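Local structure of extracellular solute-binding protein (Bordetella parapertussis, 3PU5) at residues A[215-220]-A[228-233]. The protein probably binds a small solute, perhaps a polyamine, outside the cytoplasmic membrane and delivers it to a transporter for uptake. Residues are numbered along the deposited sequence; the frame is centred on the assembly and turned at random.
Sequences GRTFIA and VKWVDP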
ATOM      1  N   GLY A 215      -2.190  -6.021   7.928  1.00  9.18           N
ATOM      2  CA  GLY A 215      -1.566  -7.332   7.848  1.00  9.55           C
ATOM      3  C   GLY A 215      -0.522  -7.570   8.927  1.00 12.17           C
ATOM      4  O   GLY A 215      -0.542  -8.584   9.630  1.00 10.85           O
ATOM      5  N   ARG A 216       0.405  -6.627   9.053  1.00 10.88           N
ATOM      6  CA  ARG A 216       1.453  -6.724  10.056  1.00 11.81           C
ATOM      7  C   ARG A 216       0.876  -6.886  11.455  1.00 12.63           C
ATOM      8  O   ARG A 216       1.362  -7.700  12.245  1.00 11.92           O
ATOM      9  CB  ARG A 216       2.355  -5.498   9.979  1.00 11.48           C
ATOM     10  CG  ARG A 216       3.240  -5.525   8.751  1.00 15.11           C
ATOM     11  CD  ARG A 216       4.139  -4.320   8.672  1.00 15.49           C
ATOM     12  NE  ARG A 216       5.468  -4.718   8.229  1.00 22.56           N
ATOM     13  CZ  ARG A 216       5.976  -4.468   7.033  1.00 24.63           C
ATOM     14  NH1 ARG A 216       5.269  -3.800   6.130  1.00 33.29           N
ATOM     15  NH2 ARG A 216       7.200  -4.884   6.741  1.00 24.72           N
ATOM     16  N   THR A 217      -0.169  -6.117  11.755  1.00 11.31           N
ATOM     17  CA  THR A 217      -0.772  -6.162  13.079  1.00 11.44           C
ATOM     18  C   THR A 217      -1.518  -7.490  13.275  1.00 13.45           C
ATOM     19  O   THR A 217      -1.491  -8.058  14.376  1.00 13.14           O
ATOM     20  CB  THR A 217      -1.713  -4.959  13.322  1.00 10.79           C
ATOM     21  OG1 THR A 217      -1.024  -3.735  13.029  1.00 10.54           O
ATOM     22  CG2 THR A 217      -2.169  -4.924  14.770  1.00 12.51           C
ATOM     23  N   PHE A 218      -2.157  -7.995  12.213  1.00 10.42           N
ATOM     24  CA  PHE A 218      -2.885  -9.269  12.298  1.00 12.03           C
ATOM     25  C   PHE A 218      -1.923 -10.395  12.662  1.00 13.04           C
ATOM     26  O   PHE A 218      -2.219 -11.227  13.515  1.00 14.04           O
ATOM     27  CB  PHE A 218      -3.609  -9.627  10.985  1.00 11.57           C
ATOM     28  CG  PHE A 218      -4.678  -8.640  10.561  1.00 10.94           C
ATOM     29  CD1 PHE A 218      -5.308  -7.826  11.477  1.00  9.06           C
ATOM     30  CD2 PHE A 218      -5.074  -8.569   9.229  1.00 10.93           C
ATOM     31  CE1 PHE A 218      -6.295  -6.939  11.078  1.00  9.87           C
ATOM     32  CE2 PHE A 218      -6.052  -7.687   8.814  1.00  9.99           C
ATOM     33  CZ  PHE A 218      -6.669  -6.869   9.740  1.00 12.34           C
ATOM     34  N   ILE A 219      -0.767 -10.411  12.005  1.00 13.41           N
ATOM     35  CA  ILE A 219       0.261 -11.409  12.280  1.00 13.90           C
ATOM     36  C   ILE A 219       0.677 -11.369  13.751  1.00 17.85           C
ATOM     37  O   ILE A 219       0.743 -12.407  14.415  1.00 17.85           O
ATOM     38  CB  ILE A 219       1.474 -11.218  11.355  1.00 15.15           C
ATOM     39  CG1 ILE A 219       1.045 -11.441   9.897  1.00 15.40           C
ATOM     40  CG2 ILE A 219       2.618 -12.167  11.748  1.00 14.12           C
ATOM     41  CD1 ILE A 219       2.092 -11.054   8.867  1.00 16.20           C
ATOM     42  N   ALA A 220       0.935 -10.165  14.260  1.00 15.64           N
ATOM     43  CA  ALA A 220       1.293  -9.983  15.664  1.00 15.87           C
ATOM     44  C   ALA A 220       0.145 -10.387  16.588  1.00 16.70           C
ATOM     45  O   ALA A 220       0.363 -11.043  17.607  1.00 17.43           O
ATOM     46  CB  ALA A 220       1.713  -8.532  15.935  1.00 13.97           C
ATOM     47  N   VAL A 228      -2.152  -7.401  20.764  1.00 13.51           N
ATOM     48  CA  VAL A 228      -2.326  -6.190  19.967  1.00 12.80           C
ATOM     49  C   VAL A 228      -3.506  -6.380  19.027  1.00 15.51           C
ATOM     50  O   VAL A 228      -3.828  -7.510  18.649  1.00 14.28           O
ATOM     51  CB  VAL A 228      -1.070  -5.846  19.146  1.00 11.75           C
ATOM     52  CG1 VAL A 228       0.099  -5.573  20.065  1.00 13.92           C
ATOM     53  CG2 VAL A 228      -0.749  -6.969  18.171  1.00 14.64           C
ATOM     54  N   LYS A 229      -4.163  -5.280  18.673  1.00 12.00           N
ATOM     55  CA  LYS A 229      -5.290  -5.340  17.761  1.00 12.55           C
ATOM     56  C   LYS A 229      -5.233  -4.158  16.807  1.00 13.16           C
ATOM     57  O   LYS A 229      -4.525  -3.172  17.062  1.00 11.52           O
ATOM     58  CB  LYS A 229      -6.617  -5.359  18.522  1.00 14.76           C
ATOM     59  CG  LYS A 229      -6.957  -6.715  19.124  1.00 19.60           C
ATOM     60  CD  LYS A 229      -8.445  -6.829  19.406  1.00 26.37           C
ATOM     61  CE  LYS A 229      -8.828  -8.236  19.844  1.00 34.51           C
ATOM     62  NZ  LYS A 229      -8.096  -8.670  21.066  1.00 34.26           N
ATOM     63  N   TRP A 230      -5.978  -4.270  15.711  1.00 11.28           N
ATOM     64  CA  TRP A 230      -5.984  -3.265  14.654  1.00 10.52           C
ATOM     65  C   TRP A 230      -7.391  -2.728  14.486  1.00 10.84           C
ATOM     66  O   TRP A 230      -8.360  -3.492  14.517  1.00 11.78           O
ATOM     67  CB  TRP A 230      -5.523  -3.887  13.338  1.00  8.76           C
ATOM     68  CG  TRP A 230      -5.320  -2.909  12.210  1.00 10.52           C
ATOM     69  CD1 TRP A 230      -4.247  -2.095  12.014  1.00  9.34           C
ATOM     70  CD2 TRP A 230      -6.214  -2.665  11.111  1.00 10.90           C
ATOM     71  NE1 TRP A 230      -4.409  -1.359  10.863  1.00  8.82           N
ATOM     72  CE2 TRP A 230      -5.612  -1.689  10.292  1.00 10.74           C
ATOM     73  CE3 TRP A 230      -7.467  -3.177  10.745  1.00  9.95           C
ATOM     74  CZ2 TRP A 230      -6.220  -1.210   9.123  1.00  9.30           C
ATOM     75  CZ3 TRP A 230      -8.071  -2.700   9.583  1.00 12.12           C
ATOM     76  CH2 TRP A 230      -7.442  -1.723   8.787  1.00  9.73           C
ATOM     77  N   VAL A 231      -7.495  -1.417  14.307  1.00 10.92           N
ATOM     78  CA  VAL A 231      -8.776  -0.764  14.089  1.00 10.53           C
ATOM     79  C   VAL A 231      -8.942  -0.375  12.631  1.00 10.49           C
ATOM     80  O   VAL A 231      -8.081   0.271  12.046  1.00  9.08           O
ATOM     81  CB  VAL A 231      -8.941   0.508  14.948  1.00 10.89           C
ATOM     82  CG1 VAL A 231     -10.287   1.155  14.673  1.00 11.80           C
ATOM     83  CG2 VAL A 231      -8.814   0.170  16.435  1.00 11.17           C
ATOM     84  N   ASP A 232     -10.063  -0.789  12.059  1.00  9.77           N
ATOM     85  CA  ASP A 232     -10.516  -0.317  10.763  1.00 11.57           C
ATOM     86  C   ASP A 232     -11.289   0.975  11.038  1.00 11.19           C
ATOM     87  O   ASP A 232     -12.435   0.930  11.475  1.00 11.40           O
ATOM     88  CB  ASP A 232     -11.427  -1.384  10.148  1.00 12.17           C
ATOM     89  CG  ASP A 232     -11.784  -1.101   8.710  1.00 15.90           C
ATOM     90  OD1 ASP A 232     -11.337  -0.068   8.168  1.00 15.32           O
ATOM     91  OD2 ASP A 232     -12.512  -1.928   8.113  1.00 16.53           O
ATOM     92  N   PRO A 233     -10.649   2.140  10.824  1.00 11.07           N
ATOM     93  CA  PRO A 233     -11.268   3.403  11.256  1.00 10.82           C
ATOM     94  C   PRO A 233     -12.554   3.702  10.491  1.00 10.91           C
ATOM     95  O   PRO A 233     -12.633   3.403   9.302  1.00 10.36           O
ATOM     96  CB  PRO A 233     -10.198   4.455  10.922  1.00 10.50           C
ATOM     97  CG  PRO A 233      -8.911   3.669  10.725  1.00 10.54           C
ATOM     98  CD  PRO A 233      -9.361   2.362  10.149  1.00 10.41           C
TER
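A helix and the strand that follows it pack roughly antiparallel here, T217 and A220 of 215-220 facing V228 and W230 of 228-233. The axes of helix segment 215-220 and strand 229-231 approach to 7.6 Å, at 150° between their directions. F218 starts away from the strand but brings the far end of its ring back to W230. The two form an offset edge-to-face pair. The edge of F218 points at the face of the indole six-membered ring, with the planes at 84°. F218 CZ lies 3.9 Å from W230 CE3, and F218 CE1 is equally close to W230 CB. With chi1 at -173°, W230 CG stands opposite the backbone N, and the indole extends toward the N-terminal end of the helix. Its NE1 donates to the carbonyl of G212, just before the helix. In this fold of the periplasmic binding protein type, strand 229-231 pairs antiparallel with strand 111-117, and T217 also touches A116 of that strand. T217 crosses W230 at about a right angle. Its OG1 sits 3.8 Å from W230 CD1 and is hydrogen-bonded to the carbonyl of W213. Its methyl CG2 rests 3.7 Å from K229 O. Further along the helix, A220 CB meets V228 CG2 at 3.7 Å. Helix 197-204 adds V199 against A220, and L202 and T203 against V228.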